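Side-chain contacts in magnesium transporter MgtE (Enterococcus faecalis, PDB 2OUX), which probably transports magnesium ions across the cell membrane as a homodimer, this chain being its cytosolic part, an N domain followed by paired CBS domains: residues A[15-18]-A[19-23]; A[200-203]-A[204-207]; A[106-109]-A[110-114]; A[125-128]-A[129-132]. One frame throughout, in Å; residues are numbered along the deposited sequence.

Interaction 1 of 4, residues A[15-18]-A[19-23]; sequences LLET and LKNQQ
Leu-15 O takes two donors from one turn further on: the amide of Leu-19, with N to O 3.0 Å, and the hydroxyl of Thr-18, whose OG1 lies 3.0 Å from the same oxygen. Both reach it from the same face of the carbonyl plane. The hydroxyl gets there because OG1 stands between the backbone N and the carbonyl carbon of Thr-18 (chi1 76°), facing back up the helix. The regular i to i+4 pattern continues with Lys-20 N to Leu-16 O at 2.9 Å and ends with Asn-21 N to Glu-17 O at 2.8 Å. Gln-22 then turns to positive phi, and Gln-23 N closes on Thr-18 O at 2.8 Å, the six-to-one bond of a Schellman motif. Gln-22 NE2 makes a weak hydrogen bond to Tyr-57 OH of helix 48-57. The opposite charges of Glu-17 OE2 and Lys-20 NZ are near each other, 4.1 Å apart, but not in contact. Gln-23 is also the N-cap of helix 24-31, so helix 8-20 turns almost directly into the next. Thr-18 and Leu-15 pack on Phe-27 of that helix, while Leu-16 and Leu-19 meet Asp-50 of helix 48-57.

Interaction 2 of 4, residues A[200-203]-A[204-207]; sequences DTLI and ADIL
Between Thr-201 and Leu-202 the backbone is extended, then at Ile-203 it turns into a short, weakly bonded helix in which Asp-205 N bonds Leu-202 O at 2.6 Å, well above the carbonyl plane. Ile-203 O is shared: Leu-207 N approaches it at 2.9 Å nearly end-on to the carbonyl, and Ile-206 N at 3.1 Å from above its plane. Asp-205 folds its carboxylate back toward the start of the turn, with CG beside its own backbone N (chi1 -76°), and OD2 accepts from a water at 2.9 Å. The same water accepts from Leu-202 N at 2.7 Å, bridging the side chain to a backbone amide three residues earlier. OD2 also lies 3.7 Å from Leu-202 CB. This turn falls within the first CBS repeat, beside helix 156-166, where Thr-201 and Ile-206 both touch Val-156 and Ile-203 packs on Ala-159. The methyls Thr-201 CG2 and Ile-206 CG2 meet at 3.8 Å as the two side chains slant past one another. Ile-206 CG1 sits between its backbone N and carbonyl carbon (chi1 51°), near Ile-203 O. Leu-207 CB lies 3.3 Å from Ile-203 O.

Interaction 3 of 4, residues A[106-109]-A[110-114]; sequences NMLD and KSQKA
Leu-108 meets Gln-112 at the short connection between two consecutive helices of the MgtE N domain, where Leu-108 and Asp-109 form the two-residue link from helix 98-107 to helix 110-118. The one backbone hydrogen bond across the contact runs from Lys-113 N to Asp-109 O, 3.2 Å. Van der Waals packing comes next: Leu-108 sets out toward the second helix from its CB and crosses Gln-112 at about a right angle. Its CB is 3.8 Å from Gln-112 CB, an aliphatic contact, and its CD2 lies beside the carboxamide oxygen, 3.7 Å from Gln-112 OE1. Leu-108 also packs on Leu-81 of helix 79-83. Among the polar ends, Gln-112 NE2 is taken by the backbone oxygen of Lys-78, and Asp-109 OD2 forms a salt bridge with the ammonium of the same lysine. Lys-78, just before helix 79-83, therefore holds both Asp-109 of the link and Gln-112 of the following helix. Lys-113 runs extended from CB to CE, its CG anti to the backbone N (chi1 -178°), and bends only at its last torsion. It meets Asn-106 through the methylene next to the ammonium, with Lys-113 CE 3.7 Å from Asn-106 OD1.

Interaction 4 of 4, residues A[125-128]-A[129-132]; sequences AGEI and KELL
The last turns of helix 122-131, in the MgtE N domain, bring Ile-128 against Leu-132 and Glu-127 alongside Glu-130. Lys-129 N bonds Ala-125 O at 2.8 Å. The next two bonds are longer: Glu-130 N to Gly-126 O and Leu-131 N to Glu-127 O are both 3.3 Å. Lys-129 N and Glu-130 N also make weak bonds, to Gly-126 O and Glu-127 O respectively, and the helix is kinked where the N of residues 127 and 128 lacks a bond to the turn before. Leu-132 N reaches Ile-128 O only weakly. The branch methyl Ile-128 CG2 meets Leu-132 CD1 at 4.1 Å. With CG1 at chi1 -69°, CG2 falls anti to the backbone N, beside the carbonyl carbon, which directs this methyl along the helix. Leu-132 also lays its CG 3.2 Å from Ile-128 O. On the exposed side, Glu-127 and Glu-130 point the same way with carboxylate planes perpendicular. Glu-130 OE1 comes 3.5 Å from Glu-127 CA, and the like charges, Glu-127 OE2 and Glu-130 OE1, stay 4.7 Å apart, so each would probably disfavour the other's ionisation slightly. The Leu-131 side chain lies about 7 Å from a bound magnesium ion. Ile-128 rests on Thr-98 and Ala-101, and Leu-132 on Val-102, packing helix 122-131 of the N domain against helix 98-107, which supplies the magnesium ligands Asp-99 and Asp-103.

The four contacts follow one another along the chain in the order 1, 3, 4, 2. Interactions 3 and 4, with centres 14 Å apart, are in direct touch: Asn-106 OD1 lies 3.4 Å from Leu-132 CD2, and Lys-113 NZ lies 3.8 Å from Leu-132 CD1. Both are close to magnesium: in interaction 3 the Asn-106 side chain is about 6 Å from a bound ion, and in interaction 4 the Leu-132 side chain is about 7 Å from that of the ligand Asp-103. Interaction 1 lies away from the metal sites, its centre 33 Å from that of interaction 3. Interaction 2, in the CBS region, lies 52 Å centre to centre from interaction 1, with the Leu-207 side chain about 12 Å from a magnesium ion.

Interaction 1 of 4, residues A[15-18]-A[19-23]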
loop_
_atom_site.group_PDB
_atom_site.type_symbol
_atom_site.label_atom_id
_atom_site.label_comp_id
_atom_site.label_asym_id
_atom_site.label_seq_id
_atom_site.Cartn_x
_atom_site.Cartn_y
_atom_site.Cartn_z
ATOM N N LEU A 15 8.241 -27.856 10.781
ATOM C CA LEU A 15 6.804 -27.865 10.534
ATOM C C LEU A 15 6.331 -29.229 10.038
ATOM O O LEU A 15 5.334 -29.756 10.527
ATOM C CB LEU A 15 6.443 -26.807 9.494
ATOM C CG LEU A 15 5.453 -25.701 9.851
ATOM C CD1 LEU A 15 5.134 -24.923 8.579
ATOM C CD2 LEU A 15 4.179 -26.279 10.442
ATOM N N LEU A 16 7.039 -29.787 9.060
ATOM C CA LEU A 16 6.689 -31.100 8.503
ATOM C C LEU A 16 6.688 -32.183 9.578
ATOM O O LEU A 16 5.876 -33.105 9.548
ATOM C CB LEU A 16 7.670 -31.501 7.393
ATOM C CG LEU A 16 7.143 -31.468 5.949
ATOM C CD1 LEU A 16 8.273 -31.765 4.964
ATOM C CD2 LEU A 16 6.021 -32.474 5.790
ATOM N N GLU A 17 7.613 -32.069 10.523
ATOM C CA GLU A 17 7.706 -33.047 11.591
ATOM C C GLU A 17 6.544 -32.950 12.573
ATOM O O GLU A 17 5.977 -33.972 12.957
ATOM C CB GLU A 17 9.044 -32.906 12.321
ATOM C CG GLU A 17 10.194 -33.593 11.593
ATOM C CD GLU A 17 10.000 -35.108 11.492
ATOM O OE1 GLU A 17 9.970 -35.779 12.547
ATOM O OE2 GLU A 17 9.876 -35.628 10.360
ATOM N N THR A 18 6.180 -31.738 12.977
ATOM C CA THR A 18 5.071 -31.591 13.911
ATOM C C THR A 18 3.826 -32.114 13.215
ATOM O O THR A 18 2.909 -32.629 13.853
ATOM C CB THR A 18 4.821 -30.121 14.306
ATOM O OG1 THR A 18 4.166 -29.441 13.230
ATOM C CG2 THR A 18 6.133 -29.419 14.624
ATOM N N LEU A 19 3.807 -31.981 11.893
ATOM C CA LEU A 19 2.683 -32.433 11.092
ATOM C C LEU A 19 2.586 -33.951 11.131
ATOM O O LEU A 19 1.534 -34.508 11.451
ATOM C CB LEU A 19 2.845 -31.954 9.648
ATOM C CG LEU A 19 1.686 -32.216 8.689
ATOM C CD1 LEU A 19 0.382 -31.714 9.300
ATOM C CD2 LEU A 19 1.963 -31.521 7.359
ATOM N N LYS A 20 3.691 -34.619 10.806
ATOM C CA LYS A 20 3.723 -36.077 10.808
ATOM C C LYS A 20 3.437 -36.629 12.206
ATOM O O LYS A 20 2.576 -37.493 12.372
ATOM C CB LYS A 20 5.080 -36.573 10.287
ATOM C CG LYS A 20 5.323 -36.206 8.824
ATOM C CD LYS A 20 6.704 -36.618 8.337
ATOM C CE LYS A 20 6.900 -38.135 8.374
ATOM N NZ LYS A 20 8.263 -38.541 7.906
ATOM N N ASN A 21 4.144 -36.121 13.213
ATOM C CA ASN A 21 3.933 -36.569 14.588
ATOM C C ASN A 21 2.558 -36.159 15.097
ATOM O O ASN A 21 2.237 -36.363 16.264
ATOM C CB ASN A 21 4.995 -35.983 15.516
ATOM C CG ASN A 21 6.374 -36.534 15.240
ATOM O OD1 ASN A 21 7.345 -36.161 15.899
ATOM N ND2 ASN A 21 6.468 -37.428 14.263
ATOM N N GLN A 22 1.758 -35.572 14.216
ATOM C CA GLN A 22 0.415 -35.127 14.561
ATOM C C GLN A 22 0.336 -34.318 15.854
ATOM O O GLN A 22 -0.523 -34.556 16.705
ATOM C CB GLN A 22 -0.534 -36.329 14.615
ATOM C CG GLN A 22 -0.729 -36.987 13.253
ATOM C CD GLN A 22 -1.978 -37.847 13.177
ATOM O OE1 GLN A 22 -1.949 -39.045 13.460
ATOM N NE2 GLN A 22 -3.093 -37.228 12.801
ATOM N N GLN A 23 1.237 -33.349 15.979
ATOM C CA GLN A 23 1.297 -32.465 17.139
ATOM C C GLN A 23 0.502 -31.207 16.773
ATOM O O GLN A 23 1.077 -30.142 16.542
ATOM C CB GLN A 23 2.757 -32.091 17.435
ATOM C CG GLN A 23 3.718 -33.276 17.486
ATOM C CD GLN A 23 5.184 -32.855 17.554
ATOM O OE1 GLN A 23 5.609 -32.193 18.501
ATOM N NE2 GLN A 23 5.961 -33.237 16.544
#

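Interaction 2 of 4, residues A[200-203]-A[204-207]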
loop_
_atom_site.group_PDB
_atom_site.type_symbol
_atom_site.label_atom_id
_atom_site.label_comp_id
_atom_site.label_asym_id
_atom_site.label_seq_id
_atom_site.Cartn_x
_atom_site.Cartn_y
_atom_site.Cartn_z
ATOM N N ASP A 200 -13.547 14.165 19.172
ATOM C CA ASP A 200 -14.797 14.867 18.904
ATOM C C ASP A 200 -14.962 15.454 17.501
ATOM O O ASP A 200 -16.072 15.783 17.090
ATOM C CB ASP A 200 -14.997 15.959 19.962
ATOM C CG ASP A 200 -15.187 15.382 21.366
ATOM O OD1 ASP A 200 -16.194 14.681 21.601
ATOM O OD2 ASP A 200 -14.326 15.620 22.234
ATOM N N THR A 201 -13.877 15.579 16.755
ATOM C CA THR A 201 -13.977 16.136 15.411
ATOM C C THR A 201 -14.953 15.343 14.530
ATOM O O THR A 201 -15.037 14.114 14.615
ATOM C CB THR A 201 -12.612 16.159 14.727
ATOM O OG1 THR A 201 -11.663 16.805 15.584
ATOM C CG2 THR A 201 -12.696 16.916 13.407
ATOM N N LEU A 202 -15.690 16.052 13.684
ATOM C CA LEU A 202 -16.645 15.406 12.790
ATOM C C LEU A 202 -16.003 14.994 11.472
ATOM O O LEU A 202 -15.379 15.810 10.789
ATOM C CB LEU A 202 -17.832 16.330 12.517
ATOM C CG LEU A 202 -19.079 16.110 13.386
ATOM C CD1 LEU A 202 -18.698 16.081 14.855
ATOM C CD2 LEU A 202 -20.093 17.219 13.108
ATOM N N ILE A 203 -16.165 13.718 11.126
ATOM C CA ILE A 203 -15.615 13.163 9.899
ATOM C C ILE A 203 -15.843 14.125 8.740
ATOM O O ILE A 203 -14.946 14.366 7.938
ATOM C CB ILE A 203 -16.275 11.782 9.569
ATOM C CG1 ILE A 203 -15.819 10.729 10.581
ATOM C CG2 ILE A 203 -15.968 11.382 8.128
ATOM C CD1 ILE A 203 -14.320 10.488 10.576
ATOM N N ALA A 204 -17.050 14.684 8.672
ATOM C CA ALA A 204 -17.424 15.612 7.610
ATOM C C ALA A 204 -16.534 16.842 7.552
ATOM O O ALA A 204 -16.435 17.496 6.513
ATOM C CB ALA A 204 -18.879 16.036 7.781
ATOM N N ASP A 205 -15.883 17.163 8.665
ATOM C CA ASP A 205 -15.021 18.333 8.700
ATOM C C ASP A 205 -13.581 18.080 8.279
ATOM O O ASP A 205 -12.866 19.023 7.943
ATOM C CB ASP A 205 -15.047 18.972 10.091
ATOM C CG ASP A 205 -16.327 19.756 10.342
ATOM O OD1 ASP A 205 -16.802 20.413 9.390
ATOM O OD2 ASP A 205 -16.847 19.728 11.480
ATOM N N ILE A 206 -13.155 16.822 8.285
ATOM C CA ILE A 206 -11.788 16.511 7.907
ATOM C C ILE A 206 -11.655 15.591 6.693
ATOM O O ILE A 206 -10.541 15.322 6.243
ATOM C CB ILE A 206 -11.019 15.884 9.090
ATOM C CG1 ILE A 206 -11.822 14.722 9.676
ATOM C CG2 ILE A 206 -10.738 16.948 10.146
ATOM C CD1 ILE A 206 -11.043 13.879 10.651
ATOM N N LEU A 207 -12.784 15.124 6.159
ATOM C CA LEU A 207 -12.777 14.231 5.002
ATOM C C LEU A 207 -12.326 14.957 3.735
ATOM O O LEU A 207 -12.351 16.186 3.670
ATOM C CB LEU A 207 -14.178 13.634 4.791
ATOM C CG LEU A 207 -15.283 14.575 4.280
ATOM C CD1 LEU A 207 -15.150 14.767 2.774
ATOM C CD2 LEU A 207 -16.638 13.984 4.580
HETATM O O HOH W 1 -15.727 18.720 13.936
#

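Interaction 3 of 4, residues A[106-109]-A[110-114]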
loop_
_atom_site.group_PDB
_atom_site.type_symbol
_atom_site.label_atom_id
_atom_site.label_comp_id
_atom_site.label_asym_id
_atom_site.label_seq_id
_atom_site.Cartn_x
_atom_site.Cartn_y
_atom_site.Cartn_z
ATOM N N ASN A 106 -13.950 -19.435 -11.048
ATOM C CA ASN A 106 -13.831 -19.370 -12.500
ATOM C C ASN A 106 -12.741 -20.283 -13.044
ATOM O O ASN A 106 -12.607 -20.442 -14.255
ATOM C CB ASN A 106 -13.580 -17.932 -12.956
ATOM C CG ASN A 106 -14.753 -17.033 -12.669
ATOM O OD1 ASN A 106 -15.894 -17.418 -12.871
ATOM N ND2 ASN A 106 -14.481 -15.827 -12.196
HETATM N N MSE A 107 -11.968 -20.890 -12.149
HETATM C CA MSE A 107 -10.902 -21.796 -12.559
HETATM C C MSE A 107 -11.360 -23.246 -12.516
HETATM O O MSE A 107 -10.954 -24.059 -13.341
HETATM C CB MSE A 107 -9.675 -21.620 -11.665
HETATM C CG MSE A 107 -8.873 -20.377 -11.987
HETATM SE SE MSE A 107 -8.095 -20.425 -13.770
HETATM C CE MSE A 107 -9.591 -19.738 -14.801
ATOM N N LEU A 108 -12.208 -23.567 -11.550
ATOM C CA LEU A 108 -12.718 -24.922 -11.417
ATOM C C LEU A 108 -13.596 -25.228 -12.621
ATOM O O LEU A 108 -14.035 -24.316 -13.324
ATOM C CB LEU A 108 -13.547 -25.050 -10.143
ATOM C CG LEU A 108 -12.873 -24.634 -8.833
ATOM C CD1 LEU A 108 -13.878 -24.743 -7.699
ATOM C CD2 LEU A 108 -11.655 -25.509 -8.573
ATOM N N ASP A 109 -13.843 -26.513 -12.857
ATOM C CA ASP A 109 -14.688 -26.943 -13.966
ATOM C C ASP A 109 -16.097 -26.411 -13.724
ATOM O O ASP A 109 -16.507 -26.229 -12.580
ATOM C CB ASP A 109 -14.692 -28.474 -14.050
ATOM C CG ASP A 109 -13.343 -29.037 -14.481
ATOM O OD1 ASP A 109 -13.129 -30.260 -14.347
ATOM O OD2 ASP A 109 -12.496 -28.255 -14.965
ATOM N N LYS A 110 -16.834 -26.157 -14.799
ATOM C CA LYS A 110 -18.187 -25.626 -14.678
ATOM C C LYS A 110 -19.051 -26.370 -13.658
ATOM O O LYS A 110 -19.950 -25.775 -13.061
ATOM C CB LYS A 110 -18.877 -25.625 -16.046
ATOM C CG LYS A 110 -18.150 -24.793 -17.106
ATOM C CD LYS A 110 -17.945 -23.335 -16.669
ATOM C CE LYS A 110 -19.266 -22.587 -16.485
ATOM N NZ LYS A 110 -19.063 -21.160 -16.089
ATOM N N SER A 111 -18.773 -27.658 -13.456
ATOM C CA SER A 111 -19.527 -28.473 -12.499
ATOM C C SER A 111 -19.201 -28.128 -11.047
ATOM O O SER A 111 -20.098 -27.801 -10.266
ATOM C CB SER A 111 -19.257 -29.964 -12.730
ATOM O OG SER A 111 -19.792 -30.396 -13.966
ATOM N N GLN A 112 -17.920 -28.214 -10.689
ATOM C CA GLN A 112 -17.484 -27.902 -9.328
ATOM C C GLN A 112 -18.011 -26.539 -8.898
ATOM O O GLN A 112 -18.587 -26.396 -7.820
ATOM C CB GLN A 112 -15.950 -27.912 -9.228
ATOM C CG GLN A 112 -15.315 -29.300 -9.145
ATOM C CD GLN A 112 -13.822 -29.255 -8.808
ATOM O OE1 GLN A 112 -12.997 -28.820 -9.620
ATOM N NE2 GLN A 112 -13.472 -29.704 -7.604
ATOM N N LYS A 113 -17.819 -25.546 -9.761
ATOM C CA LYS A 113 -18.252 -24.178 -9.502
ATOM C C LYS A 113 -19.695 -24.078 -8.994
ATOM O O LYS A 113 -19.974 -23.351 -8.042
ATOM C CB LYS A 113 -18.079 -23.344 -10.774
ATOM C CG LYS A 113 -18.448 -21.884 -10.627
ATOM C CD LYS A 113 -18.212 -21.138 -11.928
ATOM C CE LYS A 113 -18.680 -19.695 -11.824
ATOM N NZ LYS A 113 -20.136 -19.613 -11.494
ATOM N N ALA A 114 -20.612 -24.812 -9.617
ATOM C CA ALA A 114 -22.006 -24.769 -9.186
ATOM C C ALA A 114 -22.209 -25.582 -7.918
ATOM O O ALA A 114 -22.956 -25.182 -7.026
ATOM C CB ALA A 114 -22.920 -25.294 -10.288
#

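Interaction 4 of 4, residues A[125-128]-A[129-132]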
loop_
_atom_site.group_PDB
_atom_site.type_symbol
_atom_site.label_atom_id
_atom_site.label_comp_id
_atom_site.label_asym_id
_atom_site.label_seq_id
_atom_site.Cartn_x
_atom_site.Cartn_y
_atom_site.Cartn_z
ATOM N N ALA A 125 -23.034 -16.586 -0.281
ATOM C CA ALA A 125 -22.702 -16.496 -1.695
ATOM C C ALA A 125 -23.029 -15.139 -2.310
ATOM O O ALA A 125 -22.593 -14.840 -3.426
ATOM C CB ALA A 125 -23.415 -17.599 -2.456
ATOM N N GLY A 126 -23.784 -14.324 -1.579
ATOM C CA GLY A 126 -24.182 -13.011 -2.068
ATOM C C GLY A 126 -23.162 -12.182 -2.834
ATOM O O GLY A 126 -23.343 -11.924 -4.023
ATOM N N GLU A 127 -22.095 -11.749 -2.164
ATOM C CA GLU A 127 -21.071 -10.933 -2.815
ATOM C C GLU A 127 -20.368 -11.674 -3.948
ATOM O O GLU A 127 -20.053 -11.087 -4.983
ATOM C CB GLU A 127 -20.029 -10.460 -1.799
ATOM C CG GLU A 127 -20.502 -9.375 -0.841
ATOM C CD GLU A 127 -21.484 -9.882 0.186
ATOM O OE1 GLU A 127 -21.264 -10.989 0.727
ATOM O OE2 GLU A 127 -22.471 -9.168 0.472
ATOM N N ILE A 128 -20.118 -12.964 -3.748
ATOM C CA ILE A 128 -19.456 -13.765 -4.768
ATOM C C ILE A 128 -20.306 -13.780 -6.048
ATOM O O ILE A 128 -19.776 -13.745 -7.170
ATOM C CB ILE A 128 -19.253 -15.234 -4.302
ATOM C CG1 ILE A 128 -18.222 -15.312 -3.169
ATOM C CG2 ILE A 128 -18.856 -16.090 -5.494
ATOM C CD1 ILE A 128 -16.895 -14.695 -3.512
ATOM N N LYS A 129 -21.624 -13.839 -5.880
ATOM C CA LYS A 129 -22.509 -13.881 -7.035
ATOM C C LYS A 129 -22.546 -12.577 -7.815
ATOM O O LYS A 129 -22.649 -12.594 -9.039
ATOM C CB LYS A 129 -23.926 -14.310 -6.620
ATOM C CG LYS A 129 -24.057 -15.829 -6.461
ATOM C CD LYS A 129 -25.489 -16.291 -6.227
ATOM C CE LYS A 129 -25.574 -17.814 -6.291
ATOM N NZ LYS A 129 -26.924 -18.344 -5.931
ATOM N N GLU A 130 -22.441 -11.449 -7.121
ATOM C CA GLU A 130 -22.456 -10.161 -7.804
ATOM C C GLU A 130 -21.231 -10.013 -8.699
ATOM O O GLU A 130 -21.344 -9.824 -9.912
ATOM C CB GLU A 130 -22.454 -9.012 -6.799
ATOM C CG GLU A 130 -23.591 -9.026 -5.798
ATOM C CD GLU A 130 -23.425 -7.946 -4.742
ATOM O OE1 GLU A 130 -22.369 -7.925 -4.077
ATOM O OE2 GLU A 130 -24.344 -7.118 -4.577
ATOM N N LEU A 131 -20.055 -10.119 -8.090
ATOM C CA LEU A 131 -18.804 -9.940 -8.816
ATOM C C LEU A 131 -18.501 -10.940 -9.923
ATOM O O LEU A 131 -17.621 -10.697 -10.748
ATOM C CB LEU A 131 -17.632 -9.867 -7.827
ATOM C CG LEU A 131 -17.441 -8.517 -7.111
ATOM C CD1 LEU A 131 -18.683 -8.155 -6.309
ATOM C CD2 LEU A 131 -16.232 -8.602 -6.188
ATOM N N LEU A 132 -19.214 -12.061 -9.940
ATOM C CA LEU A 132 -19.010 -13.067 -10.983
ATOM C C LEU A 132 -19.542 -12.539 -12.306
ATOM O O LEU A 132 -19.128 -12.987 -13.374
ATOM C CB LEU A 132 -19.742 -14.364 -10.642
ATOM C CG LEU A 132 -19.034 -15.390 -9.760
ATOM C CD1 LEU A 132 -20.020 -16.474 -9.385
ATOM C CD2 LEU A 132 -17.834 -15.983 -10.496
#